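RTX toxin RtxA (Vibrio vulnificus MO6-24/O, PDB 6IMP) carries an alpha/beta hydrolase domain within a virulence toxin, where it probably acts as a hydrolytic effector. Local coordinates at residues A[118-123]-A[290-296]; A[48-54]-A[111-115]; A[13-17]-A[160-164]; A[133-137]-A[149-154]. All coordinates share one frame; numbering follows the deposited sequence.

Contact 1. Residues A[118-123]-A[290-296]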
loop_
_atom_site.group_PDB
_atom_site.type_symbol
_atom_site.label_atom_id
_atom_site.label_comp_id
_atom_site.label_asym_id
_atom_site.label_seq_id
_atom_site.Cartn_x
_atom_site.Cartn_y
_atom_site.Cartn_z
ATOM N N GLU A 118 13.573 -2.555 1.180
ATOM C CA GLU A 118 14.186 -1.349 1.712
ATOM C C GLU A 118 13.448 -0.777 2.945
ATOM O O GLU A 118 13.993 0.085 3.619
ATOM C CB GLU A 118 14.278 -0.276 0.616
ATOM C CG GLU A 118 15.264 -0.581 -0.515
ATOM C CD GLU A 118 15.184 0.436 -1.658
ATOM O OE1 GLU A 118 15.391 1.654 -1.407
ATOM O OE2 GLU A 118 14.921 0.019 -2.812
ATOM N N ILE A 119 12.219 -1.227 3.217
ATOM C CA ILE A 119 11.378 -0.621 4.277
ATOM C C ILE A 119 11.276 -1.450 5.574
ATOM O O ILE A 119 11.161 -0.884 6.670
ATOM C CB ILE A 119 9.939 -0.295 3.760
ATOM C CG1 ILE A 119 10.012 0.670 2.563
ATOM C CG2 ILE A 119 9.078 0.339 4.860
ATOM C CD1 ILE A 119 8.709 0.865 1.806
ATOM N N ARG A 120 11.274 -2.776 5.462
ATOM C CA ARG A 120 10.924 -3.608 6.620
ATOM C C ARG A 120 11.953 -3.485 7.750
ATOM O O ARG A 120 11.591 -3.324 8.929
ATOM C CB ARG A 120 10.704 -5.073 6.218
ATOM C CG ARG A 120 11.920 -5.816 5.696
ATOM C CD ARG A 120 11.524 -7.166 5.116
ATOM N NE ARG A 120 12.313 -7.480 3.923
ATOM C CZ ARG A 120 13.300 -8.378 3.857
ATOM N NH1 ARG A 120 13.612 -9.131 4.922
ATOM N NH2 ARG A 120 13.967 -8.540 2.702
ATOM N N ASN A 121 13.229 -3.482 7.368
ATOM C CA ASN A 121 14.328 -3.424 8.321
ATOM C C ASN A 121 14.138 -2.281 9.312
ATOM O O ASN A 121 14.222 -2.482 10.525
ATOM C CB ASN A 121 15.656 -3.257 7.581
ATOM C CG ASN A 121 16.836 -3.752 8.388
ATOM O OD1 ASN A 121 16.725 -4.721 9.138
ATOM N ND2 ASN A 121 17.981 -3.099 8.223
ATOM N N HIS A 122 13.817 -1.099 8.785
ATOM C CA HIS A 122 13.750 0.127 9.587
ATOM C C HIS A 122 12.717 0.025 10.719
ATOM O O HIS A 122 12.917 0.597 11.787
ATOM C CB HIS A 122 13.446 1.344 8.702
ATOM C CG HIS A 122 14.515 1.660 7.694
ATOM N ND1 HIS A 122 15.594 2.468 7.977
ATOM C CD2 HIS A 122 14.626 1.335 6.384
ATOM C CE1 HIS A 122 16.339 2.605 6.890
ATOM N NE2 HIS A 122 15.774 1.927 5.910
ATOM N N TYR A 123 11.625 -0.707 10.485
ATOM C CA TYR A 123 10.609 -0.943 11.533
ATOM C C TYR A 123 11.048 -2.063 12.488
ATOM O O TYR A 123 10.909 -1.936 13.708
ATOM C CB TYR A 123 9.245 -1.318 10.934
ATOM C CG TYR A 123 8.425 -0.181 10.312
ATOM C CD1 TYR A 123 7.806 0.785 11.101
ATOM C CD2 TYR A 123 8.174 -0.155 8.934
ATOM C CE1 TYR A 123 7.023 1.782 10.530
ATOM C CE2 TYR A 123 7.393 0.829 8.352
ATOM C CZ TYR A 123 6.815 1.796 9.145
ATOM O OH TYR A 123 6.033 2.773 8.558
ATOM N N ALA A 290 13.118 6.263 -3.343
ATOM C CA ALA A 290 14.226 6.197 -2.383
ATOM C C ALA A 290 13.735 5.798 -0.989
ATOM O O ALA A 290 13.795 6.587 -0.049
ATOM C CB ALA A 290 14.965 7.525 -2.334
ATOM N N SER A 291 13.279 4.557 -0.863
ATOM C CA SER A 291 12.541 4.124 0.326
ATOM C C SER A 291 13.462 4.026 1.539
ATOM O O SER A 291 13.129 4.488 2.637
ATOM C CB SER A 291 11.864 2.768 0.078
ATOM O OG SER A 291 10.720 2.907 -0.748
ATOM N N ASN A 292 14.625 3.417 1.327
ATOM C CA ASN A 292 15.564 3.201 2.398
ATOM C C ASN A 292 16.054 4.527 2.952
ATOM O O ASN A 292 15.945 4.784 4.159
ATOM C CB ASN A 292 16.747 2.386 1.908
ATOM C CG ASN A 292 17.720 2.079 3.010
ATOM O OD1 ASN A 292 17.323 1.851 4.158
ATOM N ND2 ASN A 292 19.003 2.111 2.687
ATOM N N ARG A 293 16.577 5.367 2.059
ATOM C CA ARG A 293 17.023 6.726 2.416
ATOM C C ARG A 293 15.924 7.498 3.196
ATOM O O ARG A 293 16.204 8.116 4.227
ATOM C CB ARG A 293 17.461 7.520 1.155
ATOM C CG ARG A 293 18.882 7.223 0.631
ATOM C CD ARG A 293 19.935 8.249 1.086
ATOM N NE ARG A 293 19.803 9.569 0.437
ATOM C CZ ARG A 293 20.533 10.654 0.738
ATOM N NH1 ARG A 293 19.993 11.645 1.460
ATOM N NH2 ARG A 293 21.801 10.757 0.330
ATOM N N LEU A 294 14.679 7.406 2.728
ATOM C CA LEU A 294 13.551 8.088 3.379
ATOM C C LEU A 294 13.223 7.485 4.747
ATOM O O LEU A 294 13.043 8.214 5.734
ATOM C CB LEU A 294 12.314 8.062 2.475
ATOM C CG LEU A 294 11.006 8.598 3.075
ATOM C CD1 LEU A 294 10.245 9.438 2.067
ATOM C CD2 LEU A 294 10.123 7.462 3.555
ATOM N N MET A 295 13.118 6.161 4.802
ATOM C CA MET A 295 12.755 5.489 6.047
ATOM C C MET A 295 13.812 5.739 7.132
ATOM O O MET A 295 13.463 6.029 8.287
ATOM C CB MET A 295 12.524 3.987 5.824
ATOM C CG MET A 295 11.182 3.648 5.172
ATOM S SD MET A 295 9.724 4.386 5.957
ATOM C CE MET A 295 9.701 3.544 7.539
ATOM N N GLY A 296 15.092 5.694 6.748
ATOM C CA GLY A 296 16.189 6.051 7.660
ATOM C C GLY A 296 15.912 7.337 8.432
ATOM O O GLY A 296 15.897 7.351 9.678
#
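Met-295 runs along helix 118-123 and touches three of its side chains in turn. Its CB sits over one face of the His-122 imidazole, 3.7 Å from the ring centroid and offset toward the rim. This is a CH-pi contact. Met-295 CG comes next and meets the methyl CG2 of Ile-119 at 3.9 Å. The chain then bends at both chi2 (-51°) and chi3 (-67°), which carries CE round to Tyr-123. Met-295 CE approaches Tyr-123 CE2 obliquely, at 3.7 Å.

The two helices run nearly parallel, 21° apart, with a closest axis approach of 8.6 Å. In this alpha/beta hydrolase fold, helix 291-302 is the last helix modelled. It packs beside helix 112-124, whose Ile-119 and Tyr-123 also rest on strands 101-105 and 129-133 of the central sheet.

Ser-291 turns its CB to Ile-119 CG1 at 3.7 Å, while its OG is hydrogen-bonded to Arg-205. The Glu-118 side chain crosses that of Asn-292 at about a right angle. Glu-118 OE1 accepts a weak bond from Asn-292 N at 3.3 Å. The modelled approach of His-122 NE2 to Asn-292 OD1 is too short to be trusted in detail, although the amide oxygen lies at the ring edge.

Contact 2. Residues A[48-54]-A[111-115]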
loop_
_atom_site.group_PDB
_atom_site.type_symbol
_atom_site.label_atom_id
_atom_site.label_comp_id
_atom_site.label_asym_id
_atom_site.label_seq_id
_atom_site.Cartn_x
_atom_site.Cartn_y
_atom_site.Cartn_z
ATOM N N ARG A 48 5.006 -9.406 -10.671
ATOM C CA ARG A 48 5.178 -10.663 -9.962
ATOM C C ARG A 48 6.636 -10.953 -9.601
ATOM O O ARG A 48 6.898 -11.716 -8.667
ATOM C CB ARG A 48 4.571 -11.814 -10.770
ATOM C CG ARG A 48 3.049 -11.730 -10.900
ATOM C CD ARG A 48 2.445 -13.092 -11.198
ATOM N NE ARG A 48 0.976 -13.122 -11.202
ATOM C CZ ARG A 48 0.201 -13.157 -10.116
ATOM N NH1 ARG A 48 0.728 -13.087 -8.893
ATOM N NH2 ARG A 48 -1.117 -13.239 -10.248
ATOM N N LYS A 49 7.568 -10.312 -10.308
ATOM C CA LYS A 49 9.001 -10.590 -10.158
ATOM C C LYS A 49 9.503 -10.381 -8.732
ATOM O O LYS A 49 9.157 -9.398 -8.070
ATOM C CB LYS A 49 9.813 -9.717 -11.105
ATOM C CG LYS A 49 11.317 -9.916 -11.010
ATOM C CD LYS A 49 12.020 -9.325 -12.231
ATOM C CE LYS A 49 13.476 -9.752 -12.327
ATOM N NZ LYS A 49 13.623 -11.220 -12.551
ATOM N N ILE A 50 10.313 -11.334 -8.273
ATOM C CA ILE A 50 11.024 -11.220 -7.001
ATOM C C ILE A 50 12.511 -11.501 -7.241
ATOM O O ILE A 50 12.902 -12.635 -7.530
ATOM C CB ILE A 50 10.451 -12.177 -5.933
ATOM C CG1 ILE A 50 9.007 -11.785 -5.604
ATOM C CG2 ILE A 50 11.280 -12.121 -4.657
ATOM C CD1 ILE A 50 8.238 -12.833 -4.822
ATOM N N GLY A 51 13.322 -10.453 -7.126
ATOM C CA GLY A 51 14.748 -10.512 -7.441
ATOM C C GLY A 51 15.496 -11.539 -6.613
ATOM O O GLY A 51 15.046 -11.946 -5.534
ATOM N N GLU A 52 16.645 -11.961 -7.122
ATOM C CA GLU A 52 17.389 -13.051 -6.505
ATOM C C GLU A 52 17.897 -12.671 -5.113
ATOM O O GLU A 52 17.756 -13.435 -4.158
ATOM C CB GLU A 52 18.552 -13.484 -7.393
ATOM C CG GLU A 52 18.987 -14.919 -7.141
ATOM C CD GLU A 52 19.664 -15.535 -8.341
ATOM O OE1 GLU A 52 18.974 -16.227 -9.123
ATOM O OE2 GLU A 52 20.880 -15.310 -8.512
ATOM N N ILE A 53 18.469 -11.479 -5.006
ATOM C CA ILE A 53 18.965 -10.977 -3.729
ATOM C C ILE A 53 17.818 -10.832 -2.738
ATOM O O ILE A 53 17.918 -11.251 -1.586
ATOM C CB ILE A 53 19.668 -9.617 -3.902
ATOM C CG1 ILE A 53 20.910 -9.772 -4.795
ATOM C CG2 ILE A 53 20.055 -9.023 -2.544
ATOM C CD1 ILE A 53 21.209 -8.558 -5.646
ATOM N N THR A 54 16.724 -10.242 -3.205
ATOM C CA THR A 54 15.550 -10.021 -2.368
ATOM C C THR A 54 15.074 -11.334 -1.771
ATOM O O THR A 54 14.740 -11.400 -0.587
ATOM C CB THR A 54 14.397 -9.384 -3.170
ATOM O OG1 THR A 54 14.907 -8.309 -3.971
ATOM C CG2 THR A 54 13.316 -8.846 -2.232
ATOM N N SER A 111 6.552 -6.265 -7.250
ATOM C CA SER A 111 6.106 -7.100 -6.116
ATOM C C SER A 111 6.271 -6.383 -4.809
ATOM O O SER A 111 7.149 -5.540 -4.663
ATOM C CB SER A 111 6.908 -8.405 -6.039
ATOM O OG SER A 111 8.305 -8.148 -5.972
ATOM N N ALA A 112 5.449 -6.750 -3.840
ATOM C CA ALA A 112 5.576 -6.220 -2.478
ATOM C C ALA A 112 6.937 -6.582 -1.871
ATOM O O ALA A 112 7.524 -5.807 -1.102
ATOM C CB ALA A 112 4.456 -6.752 -1.604
ATOM N N GLU A 113 7.430 -7.765 -2.231
ATOM C CA GLU A 113 8.731 -8.246 -1.764
ATOM C C GLU A 113 9.786 -7.162 -1.981
ATOM O O GLU A 113 10.402 -6.678 -1.036
ATOM C CB GLU A 113 9.121 -9.533 -2.506
ATOM C CG GLU A 113 8.515 -10.812 -1.921
ATOM C CD GLU A 113 7.001 -10.886 -2.048
ATOM O OE1 GLU A 113 6.468 -10.507 -3.119
ATOM O OE2 GLU A 113 6.344 -11.327 -1.074
ATOM N N GLU A 114 9.908 -6.736 -3.227
ATOM C CA GLU A 114 10.838 -5.690 -3.605
ATOM C C GLU A 114 10.549 -4.409 -2.844
ATOM O O GLU A 114 11.449 -3.803 -2.285
ATOM C CB GLU A 114 10.740 -5.405 -5.105
ATOM C CG GLU A 114 11.100 -6.576 -6.004
ATOM C CD GLU A 114 12.532 -7.034 -5.825
ATOM O OE1 GLU A 114 13.447 -6.184 -5.810
ATOM O OE2 GLU A 114 12.746 -8.256 -5.687
ATOM N N GLN A 115 9.284 -4.006 -2.817
ATOM C CA GLN A 115 8.918 -2.703 -2.277
ATOM C C GLN A 115 9.104 -2.643 -0.766
ATOM O O GLN A 115 9.409 -1.595 -0.225
ATOM C CB GLN A 115 7.473 -2.340 -2.661
ATOM C CG GLN A 115 7.282 -2.062 -4.157
ATOM C CD GLN A 115 5.877 -1.601 -4.518
ATOM O OE1 GLN A 115 5.302 -0.758 -3.839
ATOM N NE2 GLN A 115 5.336 -2.130 -5.619
#
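Ser-111 and Glu-114 meet a short linker between two helices. Residue Lys-49 leaves one helix and Gly-51 is the N-cap of the next, helix 52-63. Ser-111 is itself the N-cap of helix 112-124, which follows strand 101-105 in the alpha/beta hydrolase fold. The CA atoms come closest at Arg-48 and Ser-111, 5.3 Å apart. They are 6.4 Å apart at Ile-50 and Glu-113.

Ser-111 OG donates to Lys-49 O at 2.6 Å, tilted 17° from the carbonyl plane. The same hydroxyl also accepts a weak capping bond from Glu-114 N within its own helix start. One side chain therefore caps its helix and holds the linker.

Ile-50 lies obliquely across Glu-113. Ile-50 CD1 lies 3.5 Å from Glu-113 CG and also against its carboxylate. Glu-113 OE1 is hydrogen-bonded to Asn-134 ND2.

Glu-114 bends at chi2 (-62°), and this brings its carboxylate to the start of helix 52-63. Thr-54 OG1 donates to Glu-114 OE2 at 2.8 Å, on the syn side but 32° out of the carboxylate plane. Gly-51 N reaches Glu-114 OE2 at 2.7 Å from the opposite face of that plane.

Contact 3. Residues A[13-17]-A[160-164]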
loop_
_atom_site.group_PDB
_atom_site.type_symbol
_atom_site.label_atom_id
_atom_site.label_comp_id
_atom_site.label_asym_id
_atom_site.label_seq_id
_atom_site.Cartn_x
_atom_site.Cartn_y
_atom_site.Cartn_z
ATOM N N ASN A 13 -16.433 -11.622 10.353
ATOM C CA ASN A 13 -15.038 -11.319 10.696
ATOM C C ASN A 13 -14.378 -12.535 11.396
ATOM O O ASN A 13 -14.394 -12.667 12.627
ATOM C CB ASN A 13 -14.966 -10.042 11.558
ATOM C CG ASN A 13 -15.726 -8.864 10.935
ATOM O OD1 ASN A 13 -16.139 -8.923 9.774
ATOM N ND2 ASN A 13 -15.928 -7.797 11.719
ATOM N N VAL A 14 -13.804 -13.417 10.576
ATOM C CA VAL A 14 -13.344 -14.750 11.005
ATOM C C VAL A 14 -11.951 -15.079 10.424
ATOM O O VAL A 14 -11.660 -14.788 9.266
ATOM C CB VAL A 14 -14.373 -15.857 10.603
ATOM C CG1 VAL A 14 -14.808 -15.723 9.144
ATOM C CG2 VAL A 14 -13.829 -17.261 10.880
ATOM N N ALA A 15 -11.115 -15.706 11.246
ATOM C CA ALA A 15 -9.732 -16.088 10.889
ATOM C C ALA A 15 -9.406 -16.770 9.517
ATOM O O ALA A 15 -9.910 -17.887 9.193
ATOM C CB ALA A 15 -9.249 -17.149 11.872
ATOM N N ILE A 16 -8.430 -16.154 8.804
ATOM C CA ILE A 16 -8.323 -16.086 7.330
ATOM C C ILE A 16 -7.002 -16.562 6.643
ATOM O O ILE A 16 -6.838 -16.373 5.426
ATOM C CB ILE A 16 -8.655 -14.644 6.871
ATOM C CG1 ILE A 16 -9.350 -14.633 5.513
ATOM C CG2 ILE A 16 -7.422 -13.747 6.894
ATOM C CD1 ILE A 16 -10.170 -13.380 5.281
ATOM N N GLU A 17 -6.096 -17.211 7.384
ATOM C CA GLU A 17 -4.904 -17.852 6.768
ATOM C C GLU A 17 -5.321 -19.147 6.053
ATOM O O GLU A 17 -6.418 -19.660 6.278
ATOM C CB GLU A 17 -3.789 -18.122 7.809
ATOM C CG GLU A 17 -2.415 -18.466 7.210
ATOM C CD GLU A 17 -1.239 -18.166 8.140
ATOM O OE1 GLU A 17 -1.172 -18.765 9.237
ATOM O OE2 GLU A 17 -0.355 -17.364 7.756
ATOM N N TYR A 160 -6.624 -10.480 8.746
ATOM C CA TYR A 160 -5.565 -11.434 9.141
ATOM C C TYR A 160 -4.795 -10.999 10.396
ATOM O O TYR A 160 -4.419 -11.834 11.226
ATOM C CB TYR A 160 -4.579 -11.675 7.992
ATOM C CG TYR A 160 -3.358 -12.452 8.414
ATOM C CD1 TYR A 160 -3.465 -13.775 8.814
ATOM C CD2 TYR A 160 -2.104 -11.857 8.447
ATOM C CE1 TYR A 160 -2.355 -14.501 9.228
ATOM C CE2 TYR A 160 -0.982 -12.575 8.842
ATOM C CZ TYR A 160 -1.112 -13.901 9.236
ATOM O OH TYR A 160 -0.004 -14.624 9.628
ATOM N N LEU A 161 -4.550 -9.698 10.521
ATOM C CA LEU A 161 -3.874 -9.161 11.697
ATOM C C LEU A 161 -4.774 -9.288 12.905
ATOM O O LEU A 161 -4.422 -9.958 13.876
ATOM C CB LEU A 161 -3.488 -7.697 11.485
ATOM C CG LEU A 161 -2.491 -7.426 10.358
ATOM C CD1 LEU A 161 -2.207 -5.935 10.302
ATOM C CD2 LEU A 161 -1.198 -8.213 10.538
ATOM N N VAL A 162 -5.965 -8.699 12.794
ATOM C CA VAL A 162 -6.952 -8.674 13.883
ATOM C C VAL A 162 -7.306 -10.094 14.361
ATOM O O VAL A 162 -7.442 -10.333 15.571
ATOM C CB VAL A 162 -8.267 -7.964 13.452
ATOM C CG1 VAL A 162 -9.290 -7.967 14.587
ATOM C CG2 VAL A 162 -7.999 -6.531 13.007
ATOM N N ASN A 163 -7.422 -11.028 13.405
ATOM C CA ASN A 163 -8.185 -12.278 13.600
ATOM C C ASN A 163 -7.361 -13.553 13.709
ATOM O O ASN A 163 -7.733 -14.459 14.461
ATOM C CB ASN A 163 -9.166 -12.514 12.451
ATOM C CG ASN A 163 -10.227 -11.439 12.343
ATOM O OD1 ASN A 163 -10.200 -10.445 13.061
ATOM N ND2 ASN A 163 -11.180 -11.638 11.432
ATOM N N ASP A 164 -6.340 -13.693 12.873
ATOM C CA ASP A 164 -5.424 -14.828 13.020
ATOM C C ASP A 164 -4.403 -14.563 14.123
ATOM O O ASP A 164 -3.821 -15.505 14.656
ATOM C CB ASP A 164 -4.724 -15.177 11.697
ATOM C CG ASP A 164 -5.630 -15.921 10.737
ATOM O OD1 ASP A 164 -6.778 -16.192 11.100
ATOM O OD2 ASP A 164 -5.207 -16.238 9.610
#
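The Tyr-160 ring meets Ile-16 at its edge, where the methyl CG2 lies near the ring plane. The carboxylate of Glu-17 approaches the same ring obliquely, with the two planes 46° apart. Asp-164 OD2, from the ring's own helix, also lies in plane at the edge. The ring side chain further touches Val-70 and Leu-72 of strand 67-73 and Leu-131 of strand 129-133.

These contacts set the N-terminal segment against residues 160-164, in the C-terminal part of helix 147-164. In the alpha/beta hydrolase fold this helix is the connection between strands 129-133 and 172-177. The contact is at the surface.

Ile-16 CG2 packs on Tyr-160 CB at 3.7 Å. Ile-16 is also tied by backbone hydrogen bonds to Lys-73 of strand 67-73, so the segment touches both helix 147-164 and strand 67-73, an outermost strand of the sheet. Glu-17 is extended beyond CG, and its OE2 comes 3.3 Å from Tyr-160 OH. That hydroxyl has a hydrogen bond to Lys-165. Glu-17 OE1 stays 4.8 Å from Asp-164 OD2, and the two like charges may oppose each other mildly.

Asn-163 lays its CB 3.9 Å from Ala-15 N. Its ND2 faces the backbone between Asn-13 and Val-14, and ND2 and Val-14 N are both donors, so they make no hydrogen bond.

Asp-164 faces two successive backbone N-H groups. Ile-16 N donates to OD1, whose modelled place is less sure. Glu-17 N makes a weak, bent bond to Asp-164 OD2, with an N-H...O angle of 123°.

Contact 4. Residues A[133-137]-A[149-154]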
loop_
_atom_site.group_PDB
_atom_site.type_symbol
_atom_site.label_atom_id
_atom_site.label_comp_id
_atom_site.label_asym_id
_atom_site.label_seq_id
_atom_site.Cartn_x
_atom_site.Cartn_y
_atom_site.Cartn_z
ATOM N N VAL A 133 2.086 -8.096 2.323
ATOM C CA VAL A 133 1.333 -9.020 1.471
ATOM C C VAL A 133 0.994 -8.376 0.129
ATOM O O VAL A 133 0.549 -7.222 0.069
ATOM C CB VAL A 133 0.039 -9.456 2.169
ATOM C CG1 VAL A 133 -0.810 -10.335 1.266
ATOM C CG2 VAL A 133 0.382 -10.190 3.450
ATOM N N ASN A 134 1.232 -9.126 -0.944
ATOM C CA ASN A 134 0.839 -8.709 -2.290
ATOM C C ASN A 134 -0.680 -8.619 -2.445
ATOM O O ASN A 134 -1.413 -9.550 -2.128
ATOM C CB ASN A 134 1.352 -9.704 -3.329
ATOM C CG ASN A 134 2.817 -9.542 -3.626
ATOM O OD1 ASN A 134 3.257 -8.502 -4.108
ATOM N ND2 ASN A 134 3.581 -10.586 -3.375
ATOM N N LEU A 135 -1.126 -7.519 -3.024
ATOM C CA LEU A 135 -2.475 -7.408 -3.558
ATOM C C LEU A 135 -2.638 -8.372 -4.724
ATOM O O LEU A 135 -1.642 -8.815 -5.313
ATOM C CB LEU A 135 -2.705 -5.991 -4.048
ATOM C CG LEU A 135 -2.433 -4.931 -2.986
ATOM C CD1 LEU A 135 -2.170 -3.578 -3.622
ATOM C CD2 LEU A 135 -3.604 -4.874 -2.020
ATOM N N ARG A 136 -3.880 -8.684 -5.081
ATOM C CA ARG A 136 -4.126 -9.548 -6.238
ATOM C C ARG A 136 -3.337 -9.092 -7.472
ATOM O O ARG A 136 -3.323 -7.908 -7.806
ATOM C CB ARG A 136 -5.605 -9.589 -6.589
ATOM C CG ARG A 136 -6.134 -8.298 -7.173
ATOM C CD ARG A 136 -7.622 -8.387 -7.368
ATOM N NE ARG A 136 -8.328 -8.432 -6.096
ATOM C CZ ARG A 136 -9.629 -8.657 -5.980
ATOM N NH1 ARG A 136 -10.190 -8.684 -4.778
ATOM N NH2 ARG A 136 -10.381 -8.817 -7.066
ATOM N N GLY A 137 -2.682 -10.042 -8.132
ATOM C CA GLY A 137 -1.998 -9.789 -9.404
ATOM C C GLY A 137 -0.550 -9.377 -9.231
ATOM O O GLY A 137 0.174 -9.183 -10.216
ATOM N N GLY A 149 -11.095 -4.451 -6.243
ATOM C CA GLY A 149 -10.346 -5.614 -5.796
ATOM C C GLY A 149 -9.246 -5.293 -4.786
ATOM O O GLY A 149 -9.137 -5.950 -3.753
ATOM N N LEU A 150 -8.434 -4.278 -5.074
ATOM C CA LEU A 150 -7.302 -3.945 -4.210
ATOM C C LEU A 150 -7.759 -3.469 -2.842
ATOM O O LEU A 150 -7.137 -3.790 -1.828
ATOM C CB LEU A 150 -6.416 -2.895 -4.868
ATOM C CG LEU A 150 -5.809 -3.270 -6.227
ATOM C CD1 LEU A 150 -4.716 -2.286 -6.614
ATOM C CD2 LEU A 150 -5.249 -4.676 -6.228
ATOM N N TYR A 151 -8.855 -2.716 -2.809
ATOM C CA TYR A 151 -9.420 -2.254 -1.534
ATOM C C TYR A 151 -9.884 -3.425 -0.695
ATOM O O TYR A 151 -9.744 -3.422 0.519
ATOM C CB TYR A 151 -10.606 -1.315 -1.748
ATOM C CG TYR A 151 -10.303 0.007 -2.450
ATOM C CD1 TYR A 151 -9.093 0.674 -2.275
ATOM C CD2 TYR A 151 -11.264 0.605 -3.257
ATOM C CE1 TYR A 151 -8.851 1.886 -2.912
ATOM C CE2 TYR A 151 -11.029 1.806 -3.887
ATOM C CZ TYR A 151 -9.826 2.442 -3.718
ATOM O OH TYR A 151 -9.607 3.647 -4.346
ATOM N N GLN A 152 -10.458 -4.416 -1.351
ATOM C CA GLN A 152 -10.906 -5.626 -0.669
ATOM C C GLN A 152 -9.740 -6.413 -0.081
ATOM O O GLN A 152 -9.739 -6.745 1.114
ATOM C CB GLN A 152 -11.724 -6.498 -1.622
ATOM C CG GLN A 152 -13.178 -6.061 -1.705
ATOM C CD GLN A 152 -13.970 -6.452 -0.468
ATOM O OE1 GLN A 152 -13.630 -7.421 0.242
ATOM N NE2 GLN A 152 -15.034 -5.705 -0.199
ATOM N N ASP A 153 -8.724 -6.648 -0.911
ATOM C CA ASP A 153 -7.511 -7.345 -0.480
ATOM C C ASP A 153 -6.875 -6.651 0.729
ATOM O O ASP A 153 -6.318 -7.301 1.607
ATOM C CB ASP A 153 -6.515 -7.428 -1.634
ATOM C CG ASP A 153 -7.041 -8.243 -2.811
ATOM O OD1 ASP A 153 -8.033 -8.982 -2.638
ATOM O OD2 ASP A 153 -6.458 -8.139 -3.914
ATOM N N ALA A 154 -7.004 -5.331 0.792
ATOM C CA ALA A 154 -6.566 -4.583 1.957
ATOM C C ALA A 154 -7.262 -5.056 3.237
ATOM O O ALA A 154 -6.664 -5.082 4.311
ATOM C CB ALA A 154 -6.808 -3.104 1.739
#
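Arg-136 and Asp-153 form a salt bridge that is gripped side-on. Arg-136 NE donates to Asp-153 OD2 at 2.9 Å and NH1 to OD1 of the same aspartate at 3.1 Å. Both oxygens lie close to the guanidinium plane, and the carboxylate is turned 31° from it. The arginine chain bends at chi3 (68°), which brings the guanidinium beside Gly-149 and Asp-153.

A backbone bond adds to the grip. Arg-136 N donates to Asp-153 OD2 at 2.9 Å, from the face of the carboxylate opposite to NE. One buried oxygen thus takes two donors from one residue.

The segment 133-137 leaves strand 129-133 of the alpha/beta hydrolase sheet, and the chain later enters helix 147-164. The contact folds this loop back onto the first turns of that helix.

Packing over a flat group comes from Gly-149. Its CA lies over the centre of one guanidinium face of Arg-136, where the glycine has no side chain to intervene.

Apolar contacts come from the two leucines. Leu-135 and Leu-150 cross at about a right angle, with Leu-135 CB 3.6 Å from Leu-150 CD2. Leu-150 CD2 also lies 3.8 Å from Arg-136 CG. Leu-135 CD2 packs against Asp-153 CB at 3.9 Å. Both leucines also touch Ile-183 of helix 180-192.

Overall arrangement
From the N terminus, residues 13-17 open contact 3. Contact 2 opens at 48-54 and closes at 111-115, at the start of helix 112-124. Contact 1 opens further along that helix. Contact 4 then closes a short loop onto helix 147-164, and contact 3 closes further along the same helix. Contact 1 closes last, at 290-296. Contacts 2 and 4 therefore lie within the span of contact 3, and contact 4 also within that of contact 1. Contacts 1 and 3 cross. Contacts 2 and 4 touch through Asn-134, which probably hydrogen-bonds Ala-112 and Glu-113. Contacts 2 and 3 join N-terminal segments to helices 112-124 and 147-164, contact 1 adds the last modelled helix, and contact 4 ties in the loop after strand 129-133.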